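Side-chain contacts in dihydrodipicolinate synthase (Rhodopseudomonas palustris, PDB 3DZ1), which probably acts as a lyase of the DapA family, with 4-hydroxy-tetrahydrodipicolinate synthase activity in lysine biosynthesis, built as a TIM barrel: residues A[227-230]-A[231-235]; A[203-206]-A[207-210]; A[120-123]-A[124-127]; A[149-152]-A[153-156]. All coordinates share one frame; numbering follows the deposited sequence.

Contact 1: residues A[227-230]-A[231-235]; sequences VDVV and KLSKA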
ATOM      1  N   VAL A 227     -23.632  -9.872 -24.471  1.00  8.35           N
ATOM      2  CA  VAL A 227     -24.926  -9.249 -24.744  1.00  7.53           C
ATOM      3  C   VAL A 227     -25.977 -10.342 -24.534  1.00  9.30           C
ATOM      4  O   VAL A 227     -27.030 -10.111 -23.923  1.00  8.82           O
ATOM      5  CB  VAL A 227     -25.021  -8.730 -26.213  1.00  6.78           C
ATOM      6  CG1 VAL A 227     -26.478  -8.466 -26.583  1.00  7.76           C
ATOM      7  CG2 VAL A 227     -24.213  -7.448 -26.375  1.00  8.01           C
ATOM      8  N   ASP A 228     -25.677 -11.540 -25.036  1.00  9.77           N
ATOM      9  CA  ASP A 228     -26.585 -12.677 -24.896  1.00  9.88           C
ATOM     10  C   ASP A 228     -26.651 -13.161 -23.453  1.00 10.98           C
ATOM     11  O   ASP A 228     -27.717 -13.551 -22.979  1.00 10.86           O
ATOM     12  CB  ASP A 228     -26.158 -13.833 -25.810  1.00 11.78           C
ATOM     13  CG  ASP A 228     -26.342 -13.513 -27.286  1.00 16.44           C
ATOM     14  OD1 ASP A 228     -27.356 -12.871 -27.629  1.00 18.12           O
ATOM     15  OD2 ASP A 228     -25.483 -13.910 -28.103  1.00 16.80           O
ATOM     16  N   VAL A 229     -25.517 -13.157 -22.755  1.00 10.17           N
ATOM     17  CA  VAL A 229     -25.517 -13.585 -21.359  1.00  8.42           C
ATOM     18  C   VAL A 229     -26.447 -12.663 -20.565  1.00  8.85           C
ATOM     19  O   VAL A 229     -27.236 -13.122 -19.737  1.00  7.64           O
ATOM     20  CB  VAL A 229     -24.104 -13.522 -20.732  1.00  9.60           C
ATOM     21  CG1 VAL A 229     -24.196 -13.726 -19.224  1.00  8.47           C
ATOM     22  CG2 VAL A 229     -23.213 -14.584 -21.350  1.00 10.91           C
ATOM     23  N   VAL A 230     -26.352 -11.363 -20.826  1.00  7.29           N
ATOM     24  CA  VAL A 230     -27.194 -10.384 -20.138  1.00  9.40           C
ATOM     25  C   VAL A 230     -28.664 -10.611 -20.510  1.00  8.50           C
ATOM     26  O   VAL A 230     -29.553 -10.585 -19.651  1.00  9.75           O
ATOM     27  CB  VAL A 230     -26.770  -8.936 -20.507  1.00  8.43           C
ATOM     28  CG1 VAL A 230     -27.752  -7.925 -19.928  1.00  8.62           C
ATOM     29  CG2 VAL A 230     -25.366  -8.658 -19.973  1.00 10.34           C
ATOM     30  N   LYS A 231     -28.919 -10.842 -21.792  1.00  9.94           N
ATOM     31  CA  LYS A 231     -30.280 -11.081 -22.252  1.00 10.49           C
ATOM     32  C   LYS A 231     -30.875 -12.344 -21.642  1.00 10.57           C
ATOM     33  O   LYS A 231     -32.007 -12.331 -21.150  1.00  9.95           O
ATOM     34  CB  LYS A 231     -30.315 -11.188 -23.777  1.00 12.48           C
ATOM     35  CG  LYS A 231     -30.097  -9.868 -24.492  1.00 14.04           C
ATOM     36  CD  LYS A 231     -30.196 -10.049 -25.997  1.00 17.69           C
ATOM     37  CE  LYS A 231     -30.177  -8.715 -26.725  1.00 19.74           C
ATOM     38  NZ  LYS A 231     -30.275  -8.917 -28.195  1.00 23.81           N
ATOM     39  N   LEU A 232     -30.119 -13.436 -21.679  1.00  8.63           N
ATOM     40  CA  LEU A 232     -30.593 -14.695 -21.122  1.00  9.79           C
ATOM     41  C   LEU A 232     -30.849 -14.565 -19.632  1.00  9.73           C
ATOM     42  O   LEU A 232     -31.820 -15.122 -19.110  1.00  8.80           O
ATOM     43  CB  LEU A 232     -29.577 -15.812 -21.378  1.00  9.99           C
ATOM     44  CG  LEU A 232     -29.447 -16.280 -22.830  1.00 12.68           C
ATOM     45  CD1 LEU A 232     -28.215 -17.169 -22.980  1.00 10.60           C
ATOM     46  CD2 LEU A 232     -30.721 -17.025 -23.243  1.00 12.40           C
ATOM     47  N   SER A 233     -29.982 -13.825 -18.945  1.00  8.22           N
ATOM     48  CA  SER A 233     -30.127 -13.636 -17.509  1.00  8.97           C
ATOM     49  C   SER A 233     -31.414 -12.878 -17.190  1.00  9.29           C
ATOM     50  O   SER A 233     -32.159 -13.262 -16.285  1.00  9.31           O
ATOM     51  CB  SER A 233     -28.923 -12.877 -16.949  1.00  9.46           C
ATOM     52  OG  SER A 233     -27.719 -13.586 -17.191  1.00 11.87           O
ATOM     53  N   LYS A 234     -31.669 -11.804 -17.933  1.00  8.57           N
ATOM     54  CA  LYS A 234     -32.874 -11.001 -17.727  1.00 11.06           C
ATOM     55  C   LYS A 234     -34.131 -11.810 -18.044  1.00 12.20           C
ATOM     56  O   LYS A 234     -35.206 -11.557 -17.485  1.00 11.20           O
ATOM     57  CB  LYS A 234     -32.835  -9.743 -18.604  1.00 11.80           C
ATOM     58  CG  LYS A 234     -31.840  -8.683 -18.146  1.00 13.52           C
ATOM     59  CD  LYS A 234     -31.787  -7.525 -19.141  1.00 15.19           C
ATOM     60  CE  LYS A 234     -30.891  -6.396 -18.653  1.00 15.03           C
ATOM     61  NZ  LYS A 234     -31.447  -5.723 -17.452  1.00 13.09           N
ATOM     62  N   ALA A 235     -33.990 -12.786 -18.934  1.00 11.17           N
ATOM     63  CA  ALA A 235     -35.111 -13.633 -19.329  1.00 11.72           C
ATOM     64  C   ALA A 235     -35.364 -14.773 -18.341  1.00 11.83           C
ATOM     65  O   ALA A 235     -36.269 -15.586 -18.540  1.00 12.97           O
ATOM     66  CB  ALA A 235     -34.867 -14.197 -20.720  1.00 11.47           C
TER
HETATM   67  O   HOH W   1     -27.709 -10.798 -29.335  1.00 21.02           O
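The carbonyl oxygen of V229 is gripped twice from S233, one turn further along the helix. The hydroxyl S233 OG donates to V229 O at 2.6 Å, and the amide S233 N donates to the same oxygen at 2.9 Å; the two donors reach it from opposite faces of the carbonyl plane. The torsion responsible is chi1 of S233, -60°, which sets OG beside the serine's own backbone N and turns it back down the helix. Replacing S233 by an alanine would probably leave V229 O with the amide as its one remaining donor here and open a small gap beside V229 CG1.

Either side of this pair the ordinary helix bonds continue, the straightest being L232 N to D228 O with an N-H...O angle of 170°. A water links the polar ends of D228 and K231: it donates to D228 OD1 at 2.7 Å and accepts only weakly from K231 NZ, whose charge stands 4.9 Å from OD1.

Two valine-lysine pairs supply the packing. The extended K231 chain runs alongside V227, its CE 3.7 Å from V227 CG1, and K234 CE lies equally near V230 CG1 before the chain bends toward D214 O, to which NZ is hydrogen-bonded. These i to i+4 pairs lie on an amphipathic helix outside a TIM barrel: V227 and V230 are buried against T12 of strand 11-15, while K231 and K234 are exposed.

Contact 2: residues A[203-206]-A[207-210]; sequences LFLD and FEME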
ATOM      1  N   LEU A 203     -15.838 -11.426 -14.491  1.00  9.66           N
ATOM      2  CA  LEU A 203     -15.576 -12.652 -13.750  1.00  9.47           C
ATOM      3  C   LEU A 203     -16.792 -13.201 -13.005  1.00  8.99           C
ATOM      4  O   LEU A 203     -16.919 -14.412 -12.842  1.00  9.38           O
ATOM      5  CB  LEU A 203     -14.415 -12.422 -12.774  1.00 11.47           C
ATOM      6  CG  LEU A 203     -13.664 -13.643 -12.238  1.00 13.92           C
ATOM      7  CD1 LEU A 203     -12.943 -14.346 -13.377  1.00 11.38           C
ATOM      8  CD2 LEU A 203     -12.659 -13.191 -11.182  1.00 13.11           C
ATOM      9  N   PHE A 204     -17.688 -12.322 -12.558  1.00  9.21           N
ATOM     10  CA  PHE A 204     -18.885 -12.766 -11.843  1.00  8.34           C
ATOM     11  C   PHE A 204     -20.198 -12.317 -12.483  1.00  6.90           C
ATOM     12  O   PHE A 204     -21.239 -12.293 -11.825  1.00  6.68           O
ATOM     13  CB  PHE A 204     -18.849 -12.285 -10.387  1.00  9.83           C
ATOM     14  CG  PHE A 204     -17.950 -13.104  -9.510  1.00 13.17           C
ATOM     15  CD1 PHE A 204     -16.569 -12.937  -9.555  1.00 11.96           C
ATOM     16  CD2 PHE A 204     -18.481 -14.092  -8.689  1.00 14.51           C
ATOM     17  CE1 PHE A 204     -15.728 -13.745  -8.799  1.00 15.22           C
ATOM     18  CE2 PHE A 204     -17.651 -14.906  -7.927  1.00 17.05           C
ATOM     19  CZ  PHE A 204     -16.268 -14.731  -7.983  1.00 16.47           C
ATOM     20  N   LEU A 205     -20.162 -11.986 -13.769  1.00  7.61           N
ATOM     21  CA  LEU A 205     -21.364 -11.517 -14.453  1.00  7.78           C
ATOM     22  C   LEU A 205     -22.568 -12.446 -14.329  1.00  8.31           C
ATOM     23  O   LEU A 205     -23.712 -11.985 -14.215  1.00  7.61           O
ATOM     24  CB  LEU A 205     -21.072 -11.269 -15.935  1.00  9.21           C
ATOM     25  CG  LEU A 205     -22.231 -10.610 -16.691  1.00  9.50           C
ATOM     26  CD1 LEU A 205     -22.573  -9.270 -16.046  1.00  7.77           C
ATOM     27  CD2 LEU A 205     -21.849 -10.423 -18.151  1.00 10.68           C
ATOM     28  N   ASP A 206     -22.321 -13.752 -14.347  1.00  8.74           N
ATOM     29  CA  ASP A 206     -23.412 -14.708 -14.260  1.00  7.93           C
ATOM     30  C   ASP A 206     -24.255 -14.507 -13.008  1.00  8.80           C
ATOM     31  O   ASP A 206     -25.484 -14.432 -13.086  1.00  8.65           O
ATOM     32  CB  ASP A 206     -22.874 -16.148 -14.347  1.00  8.57           C
ATOM     33  CG  ASP A 206     -21.862 -16.482 -13.263  1.00  9.21           C
ATOM     34  OD1 ASP A 206     -21.179 -15.575 -12.745  1.00  9.60           O
ATOM     35  OD2 ASP A 206     -21.732 -17.681 -12.941  1.00 11.23           O
ATOM     36  N   PHE A 207     -23.604 -14.386 -11.858  1.00  6.62           N
ATOM     37  CA  PHE A 207     -24.335 -14.197 -10.613  1.00  7.05           C
ATOM     38  C   PHE A 207     -24.687 -12.739 -10.349  1.00  7.83           C
ATOM     39  O   PHE A 207     -25.660 -12.448  -9.661  1.00  8.24           O
ATOM     40  CB  PHE A 207     -23.538 -14.791  -9.448  1.00  9.23           C
ATOM     41  CG  PHE A 207     -23.538 -16.298  -9.429  1.00 11.24           C
ATOM     42  CD1 PHE A 207     -24.723 -17.002  -9.220  1.00 10.66           C
ATOM     43  CD2 PHE A 207     -22.366 -17.015  -9.645  1.00 11.15           C
ATOM     44  CE1 PHE A 207     -24.740 -18.395  -9.231  1.00 10.56           C
ATOM     45  CE2 PHE A 207     -22.372 -18.409  -9.657  1.00 10.75           C
ATOM     46  CZ  PHE A 207     -23.563 -19.100  -9.450  1.00  9.44           C
ATOM     47  N   GLU A 208     -23.905 -11.818 -10.902  1.00  4.97           N
ATOM     48  CA  GLU A 208     -24.188 -10.405 -10.708  1.00  8.53           C
ATOM     49  C   GLU A 208     -25.549 -10.061 -11.304  1.00  8.58           C
ATOM     50  O   GLU A 208     -26.289  -9.251 -10.750  1.00 10.70           O
ATOM     51  CB  GLU A 208     -23.085  -9.551 -11.338  1.00  8.14           C
ATOM     52  CG  GLU A 208     -21.822  -9.499 -10.491  1.00  7.14           C
ATOM     53  CD  GLU A 208     -20.614  -9.023 -11.262  1.00  8.39           C
ATOM     54  OE1 GLU A 208     -19.624  -8.620 -10.615  1.00  7.82           O
ATOM     55  OE2 GLU A 208     -20.653  -9.060 -12.510  1.00  8.30           O
HETATM   56  N   MSE A 209     -25.884 -10.689 -12.426  1.00  8.90           N
HETATM   57  CA  MSE A 209     -27.175 -10.441 -13.053  1.00 10.31           C
HETATM   58  C   MSE A 209     -28.277 -10.973 -12.139  1.00  9.22           C
HETATM   59  O   MSE A 209     -29.322 -10.338 -11.981  1.00 10.89           O
HETATM   60  CB  MSE A 209     -27.261 -11.121 -14.422  1.00 10.39           C
HETATM   61  CG  MSE A 209     -26.364 -10.506 -15.494  1.00 11.42           C
HETATM   62 SE   MSE A 209     -26.509  -8.566 -15.666  1.00 19.82          SE
HETATM   63  CE  MSE A 209     -28.402  -8.436 -16.091  1.00 11.18           C
ATOM     64  N   GLU A 210     -28.039 -12.132 -11.529  1.00  8.13           N
ATOM     65  CA  GLU A 210     -29.027 -12.721 -10.630  1.00  9.48           C
ATOM     66  C   GLU A 210     -29.253 -11.844  -9.395  1.00  9.82           C
ATOM     67  O   GLU A 210     -30.370 -11.762  -8.872  1.00 10.50           O
ATOM     68  CB  GLU A 210     -28.588 -14.129 -10.209  1.00  9.25           C
ATOM     69  CG  GLU A 210     -28.402 -15.082 -11.387  1.00 11.29           C
ATOM     70  CD  GLU A 210     -28.133 -16.516 -10.965  1.00  9.50           C
ATOM     71  OE1 GLU A 210     -27.992 -16.771  -9.750  1.00  9.57           O
ATOM     72  OE2 GLU A 210     -28.058 -17.389 -11.857  1.00 10.87           O
TER
HETATM   73  O   HOH W   2     -17.396  -9.414 -11.946  1.00 14.08           O
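E208 folds back along the first turn of its helix and lays its carboxylate beside F204 and L205. Its chain is extended beyond CG, so that CG passes 3.2 Å from F204 O while OE2 ends 3.2 Å from L205 CA. The other oxygen, OE1, lies near F204 CB and 2.7 Å from a water; the same water accepts from F204 N, and thus ties the glutamate to the residue at the N-cap position. F204 O in turn receives E208 N at 2.9 Å, a bond that runs nearly along the C=O axis, and a weaker one from F207 N.

D206 and F207 are set quite differently. The carboxylate of D206 stands at 56° to the F207 ring, and OD2 comes obliquely to within 3.4 Å of both CD2 and CE2. A chi1 of 58° wedges the aspartate's CG between its own backbone N and carbonyl carbon and brings the group round to the ring. OD2 forms a salt bridge with R253 of the second subunit, which also meets F204 in a cation-pi contact, while Y254 of that subunit joins F207 edge-to-face. L205 and M209, a selenomethionine, simply run side by side, with CD1 4.0 Å from SE.

D206 and E208 both lie in the first turn of a largely buried helix, whose dipole would probably help to stabilise their negative charge. The chemistry is divided accordingly: water bridges E208 within the chain, whereas the charge of D206 is answered across the subunit interface.

Contact 3: residues A[120-123]-A[124-127]; sequences ITTY and FRQA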
ATOM      1  N   ILE A 120     -13.497   9.940   1.138  1.00  7.14           N
ATOM      2  CA  ILE A 120     -14.175   9.465  -0.065  1.00  8.43           C
ATOM      3  C   ILE A 120     -15.369  10.336  -0.440  1.00  7.47           C
ATOM      4  O   ILE A 120     -15.462  10.812  -1.571  1.00  6.93           O
ATOM      5  CB  ILE A 120     -14.637   7.993   0.101  1.00  8.82           C
ATOM      6  CG1 ILE A 120     -13.410   7.090   0.252  1.00  8.21           C
ATOM      7  CG2 ILE A 120     -15.452   7.544  -1.119  1.00 10.18           C
ATOM      8  CD1 ILE A 120     -13.733   5.659   0.619  1.00  9.26           C
ATOM      9  N   THR A 121     -16.281  10.568   0.500  1.00  9.11           N
ATOM     10  CA  THR A 121     -17.449  11.383   0.188  1.00  9.83           C
ATOM     11  C   THR A 121     -17.053  12.816  -0.148  1.00 11.53           C
ATOM     12  O   THR A 121     -17.641  13.438  -1.033  1.00 11.42           O
ATOM     13  CB  THR A 121     -18.479  11.376   1.339  1.00 10.72           C
ATOM     14  OG1 THR A 121     -17.848  11.767   2.562  1.00 11.42           O
ATOM     15  CG2 THR A 121     -19.072   9.988   1.500  1.00  9.76           C
ATOM     16  N   THR A 122     -16.047  13.341   0.543  1.00 11.84           N
ATOM     17  CA  THR A 122     -15.602  14.697   0.265  1.00 12.32           C
ATOM     18  C   THR A 122     -15.034  14.813  -1.145  1.00 12.69           C
ATOM     19  O   THR A 122     -15.332  15.770  -1.860  1.00 11.56           O
ATOM     20  CB  THR A 122     -14.534  15.158   1.275  1.00 14.09           C
ATOM     21  OG1 THR A 122     -15.161  15.392   2.539  1.00 15.02           O
ATOM     22  CG2 THR A 122     -13.852  16.446   0.800  1.00 14.16           C
ATOM     23  N   TYR A 123     -14.220  13.841  -1.545  1.00 11.67           N
ATOM     24  CA  TYR A 123     -13.623  13.877  -2.872  1.00 11.77           C
ATOM     25  C   TYR A 123     -14.674  13.998  -3.968  1.00 12.17           C
ATOM     26  O   TYR A 123     -14.564  14.837  -4.865  1.00 11.74           O
ATOM     27  CB  TYR A 123     -12.792  12.624  -3.143  1.00 14.65           C
ATOM     28  CG  TYR A 123     -12.236  12.622  -4.544  1.00 17.39           C
ATOM     29  CD1 TYR A 123     -11.147  13.424  -4.877  1.00 20.19           C
ATOM     30  CD2 TYR A 123     -12.860  11.900  -5.562  1.00 18.22           C
ATOM     31  CE1 TYR A 123     -10.694  13.516  -6.192  1.00 20.66           C
ATOM     32  CE2 TYR A 123     -12.415  11.987  -6.883  1.00 18.86           C
ATOM     33  CZ  TYR A 123     -11.334  12.798  -7.190  1.00 20.85           C
ATOM     34  OH  TYR A 123     -10.900  12.910  -8.491  1.00 14.86           O
ATOM     35  N   PHE A 124     -15.693  13.153  -3.903  1.00 11.55           N
ATOM     36  CA  PHE A 124     -16.719  13.184  -4.924  1.00 13.29           C
ATOM     37  C   PHE A 124     -17.565  14.446  -4.933  1.00 13.18           C
ATOM     38  O   PHE A 124     -18.054  14.849  -5.985  1.00 13.39           O
ATOM     39  CB  PHE A 124     -17.558  11.909  -4.844  1.00 13.82           C
ATOM     40  CG  PHE A 124     -16.828  10.708  -5.377  1.00 14.10           C
ATOM     41  CD1 PHE A 124     -16.518  10.625  -6.732  1.00 14.71           C
ATOM     42  CD2 PHE A 124     -16.361   9.717  -4.522  1.00 13.74           C
ATOM     43  CE1 PHE A 124     -15.748   9.579  -7.227  1.00 14.52           C
ATOM     44  CE2 PHE A 124     -15.590   8.666  -5.007  1.00 13.94           C
ATOM     45  CZ  PHE A 124     -15.282   8.599  -6.362  1.00 12.51           C
ATOM     46  N   ARG A 125     -17.716  15.091  -3.780  1.00 13.51           N
ATOM     47  CA  ARG A 125     -18.468  16.341  -3.743  1.00 14.70           C
ATOM     48  C   ARG A 125     -17.612  17.390  -4.458  1.00 14.19           C
ATOM     49  O   ARG A 125     -18.128  18.267  -5.147  1.00 14.38           O
ATOM     50  CB  ARG A 125     -18.743  16.785  -2.301  1.00 16.77           C
ATOM     51  CG  ARG A 125     -19.711  15.886  -1.545  1.00 21.96           C
ATOM     52  CD  ARG A 125     -20.377  16.628  -0.390  1.00 26.43           C
ATOM     53  NE  ARG A 125     -19.415  17.185   0.559  1.00 30.80           N
ATOM     54  CZ  ARG A 125     -18.813  16.490   1.523  1.00 32.90           C
ATOM     55  NH1 ARG A 125     -19.072  15.198   1.684  1.00 33.77           N
ATOM     56  NH2 ARG A 125     -17.948  17.093   2.327  1.00 34.02           N
ATOM     57  N   GLN A 126     -16.296  17.293  -4.297  1.00 14.41           N
ATOM     58  CA  GLN A 126     -15.396  18.237  -4.952  1.00 13.74           C
ATOM     59  C   GLN A 126     -15.346  17.921  -6.442  1.00 13.58           C
ATOM     60  O   GLN A 126     -15.255  18.823  -7.279  1.00 13.25           O
ATOM     61  CB  GLN A 126     -13.987  18.145  -4.367  1.00 15.69           C
ATOM     62  CG  GLN A 126     -13.910  18.397  -2.877  1.00 18.12           C
ATOM     63  CD  GLN A 126     -12.503  18.242  -2.345  1.00 19.42           C
ATOM     64  OE1 GLN A 126     -11.791  17.309  -2.716  1.00 21.63           O
ATOM     65  NE2 GLN A 126     -12.099  19.146  -1.462  1.00 18.64           N
ATOM     66  N   ALA A 127     -15.406  16.631  -6.762  1.00 13.21           N
ATOM     67  CA  ALA A 127     -15.367  16.172  -8.146  1.00 12.81           C
ATOM     68  C   ALA A 127     -16.584  16.660  -8.928  1.00 12.73           C
ATOM     69  O   ALA A 127     -16.447  17.145 -10.049  1.00 13.38           O
ATOM     70  CB  ALA A 127     -15.287  14.645  -8.189  1.00 12.56           C
TER
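F124 leans back along its helix, its ring held between I120 and Y123. CB starts over the preceding turn, 4.0 Å from I120 O, and a chi1 of -74° carries CG along beside the backbone N. From there the ring divides its contacts. CD2 lies 3.3 Å from I120 O, and CE2 continues outward to meet I120 CG2 at 4.0 Å. On the other branch CD1 and CE1 face Y123, whose CD2 stands 3.9 Å above the F124 ring, over its centre. CZ, at the tip, also approaches this tyrosine carbon. The result is a T-shaped stack, the edge of Y123 against the face of F124, with planes at 83° and centroids 5.3 Å apart. Putting an alanine at F124 would probably open a gap between I120 and Y123 and leave the tyrosine edge without the face it rests on.

Y123 reaches further still, its CE2 packing on A127 CB. Around the helix from these rings, the bent R125 chain turns its guanidinium over T122, with T122 CA 3.6 Å above one face.

Beyond the segment, F124 meets the ring of W137 and Y123 that of F88. Such division of labour, I120 and the aromatic residues inward, T122, R125 and Q126 toward the outside, marks the amphipathic helix of a beta-alpha-beta crossover, here linking strands 105-108 and 137-141 of the TIM barrel.

Contact 4: residues A[149-152]-A[153-156]; sequences VMTP and KVIR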
ATOM      1  N   VAL A 149     -11.657   1.358  -0.990  1.00 12.17           N
ATOM      2  CA  VAL A 149     -12.774   0.467  -0.709  1.00 10.81           C
ATOM      3  C   VAL A 149     -13.959   1.324  -0.275  1.00 11.98           C
ATOM      4  O   VAL A 149     -13.821   2.192   0.589  1.00  8.79           O
ATOM      5  CB  VAL A 149     -12.435  -0.550   0.412  1.00 13.57           C
ATOM      6  CG1 VAL A 149     -13.658  -1.405   0.736  1.00 14.10           C
ATOM      7  CG2 VAL A 149     -11.278  -1.429  -0.019  1.00 12.16           C
HETATM    8  N   MSE A 150     -15.115   1.082  -0.889  1.00 10.95           N
HETATM    9  CA  MSE A 150     -16.335   1.827  -0.588  1.00 11.04           C
HETATM   10  C   MSE A 150     -17.458   0.909  -0.116  1.00 11.45           C
HETATM   11  O   MSE A 150     -17.883   0.022  -0.853  1.00 11.80           O
HETATM   12  CB  MSE A 150     -16.818   2.563  -1.840  1.00 16.81           C
HETATM   13  CG  MSE A 150     -15.768   3.407  -2.530  1.00 20.27           C
HETATM   14 SE   MSE A 150     -16.548   4.316  -4.055  1.00 32.06          SE
HETATM   15  CE  MSE A 150     -14.949   5.068  -4.820  1.00 23.31           C
ATOM     16  N   THR A 151     -17.953   1.120   1.100  1.00  9.67           N
ATOM     17  CA  THR A 151     -19.049   0.291   1.599  1.00  9.28           C
ATOM     18  C   THR A 151     -20.339   0.717   0.913  1.00  9.71           C
ATOM     19  O   THR A 151     -20.421   1.811   0.355  1.00  7.07           O
ATOM     20  CB  THR A 151     -19.259   0.461   3.115  1.00 10.31           C
ATOM     21  OG1 THR A 151     -19.679   1.805   3.388  1.00 11.11           O
ATOM     22  CG2 THR A 151     -17.973   0.172   3.870  1.00 11.49           C
ATOM     23  N   PRO A 152     -21.359  -0.154   0.923  1.00 10.16           N
ATOM     24  CA  PRO A 152     -22.636   0.183   0.293  1.00 10.20           C
ATOM     25  C   PRO A 152     -23.186   1.498   0.841  1.00 10.67           C
ATOM     26  O   PRO A 152     -23.739   2.296   0.095  1.00 10.66           O
ATOM     27  CB  PRO A 152     -23.509  -1.013   0.644  1.00  9.86           C
ATOM     28  CG  PRO A 152     -22.530  -2.143   0.573  1.00  9.13           C
ATOM     29  CD  PRO A 152     -21.323  -1.576   1.304  1.00  9.68           C
ATOM     30  N   LYS A 153     -23.023   1.720   2.144  1.00 11.30           N
ATOM     31  CA  LYS A 153     -23.500   2.954   2.773  1.00 11.47           C
ATOM     32  C   LYS A 153     -22.746   4.171   2.247  1.00 10.39           C
ATOM     33  O   LYS A 153     -23.325   5.252   2.083  1.00 10.02           O
ATOM     34  CB  LYS A 153     -23.353   2.876   4.300  1.00 12.61           C
ATOM     35  CG  LYS A 153     -24.291   1.874   4.956  1.00 16.38           C
ATOM     36  CD  LYS A 153     -24.152   1.872   6.470  1.00 17.61           C
ATOM     37  CE  LYS A 153     -25.165   0.922   7.101  1.00 19.40           C
ATOM     38  NZ  LYS A 153     -25.063   0.888   8.593  1.00 22.15           N
ATOM     39  N   VAL A 154     -21.451   4.005   1.991  1.00 10.04           N
ATOM     40  CA  VAL A 154     -20.644   5.102   1.465  1.00  9.53           C
ATOM     41  C   VAL A 154     -21.104   5.394   0.041  1.00  9.15           C
ATOM     42  O   VAL A 154     -21.219   6.552  -0.368  1.00  8.14           O
ATOM     43  CB  VAL A 154     -19.127   4.757   1.468  1.00 10.53           C
ATOM     44  CG1 VAL A 154     -18.373   5.675   0.508  1.00 12.54           C
ATOM     45  CG2 VAL A 154     -18.563   4.923   2.872  1.00 11.74           C
ATOM     46  N   ILE A 155     -21.363   4.335  -0.717  1.00  8.73           N
ATOM     47  CA  ILE A 155     -21.830   4.497  -2.083  1.00  9.32           C
ATOM     48  C   ILE A 155     -23.166   5.232  -2.056  1.00  7.48           C
ATOM     49  O   ILE A 155     -23.372   6.177  -2.816  1.00  9.15           O
ATOM     50  CB  ILE A 155     -22.004   3.132  -2.778  1.00  8.51           C
ATOM     51  CG1 ILE A 155     -20.627   2.508  -3.026  1.00  9.78           C
ATOM     52  CG2 ILE A 155     -22.777   3.302  -4.095  1.00  7.35           C
ATOM     53  CD1 ILE A 155     -20.671   1.085  -3.542  1.00  9.65           C
ATOM     54  N   ARG A 156     -24.064   4.802  -1.171  1.00  7.71           N
ATOM     55  CA  ARG A 156     -25.374   5.435  -1.056  1.00  8.74           C
ATOM     56  C   ARG A 156     -25.248   6.929  -0.773  1.00  9.76           C
ATOM     57  O   ARG A 156     -25.965   7.746  -1.359  1.00  8.82           O
ATOM     58  CB  ARG A 156     -26.197   4.771   0.052  1.00  9.81           C
ATOM     59  CG  ARG A 156     -27.529   5.469   0.322  1.00 10.27           C
ATOM     60  CD  ARG A 156     -28.348   4.730   1.368  1.00 11.82           C
ATOM     61  NE  ARG A 156     -27.670   4.684   2.658  1.00 12.07           N
ATOM     62  CZ  ARG A 156     -28.116   4.009   3.713  1.00 14.07           C
ATOM     63  NH1 ARG A 156     -29.245   3.318   3.634  1.00 11.41           N
ATOM     64  NH2 ARG A 156     -27.428   4.024   4.847  1.00 12.75           N
TER
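T151 caps the helix that begins with P152, its hydroxyl accepting from the amide of V154. The bond from V154 N to T151 OG1 is 3.2 Å long with an N-H...O angle of 150°, and it serves one of the first-turn amides, which lack an i-4 carbonyl within the helix. The threonine's backbone takes part as well: I155 N donates to T151 O at 2.9 Å, arriving almost in line with the carbonyl. P152 O receives R156 N at 2.8 Å, continuing the i to i+4 series that T151 O begins.

What positions the hydroxyl is the rotation of the threonine. With chi1 at 65°, OG1 lies between the backbone N and the carbonyl carbon and looks along the new helix, where it also touches V154 CG2 at 3.4 Å. The T151 and V154 side chains meet at about a right angle. P152 suits the first helical position, since its ring already restricts phi and the missing N-H is not needed there.

Before the cap, M150, a selenomethionine, rests its CB on both I155 CG1, at 4.0 Å, and V154 CG1. This apolar contact spans the cap residue, joining the loop before it to the first turn of the helix.

Further out, M150 lies against F124 of helix 117-131 and L139 of strand 137-141, and K178 NZ donates to M150 O. P152 packs on T181 and F185 of helix 176-188. Helix 152-161 thus starts between two neighbouring helices, 117-131 and 176-188, over strand 137-141 of the barrel.

In the fold
Two pairs emerge from the four contacts. Contacts 1 and 2 touch through M209, which packs against V230, S233 and K234, so helices 205-211 and 223-234 share one interface; contacts 3 and 4 meet where I120 and F124 press on M150 and V154. Contacts 1 and 3 lie on opposite sides of the chain's centre, their own centres about 35 Å apart. Contacts 2 and 3 are largely buried, but the former is rich in carboxylates, that of D206 pairing with a second subunit, and the latter in aromatic rings. Contacts 1 and 4 are only partly buried, and a serine or threonine hydroxyl works on the backbone in each: as donor within a helix in contact 1, as capping acceptor in contact 4.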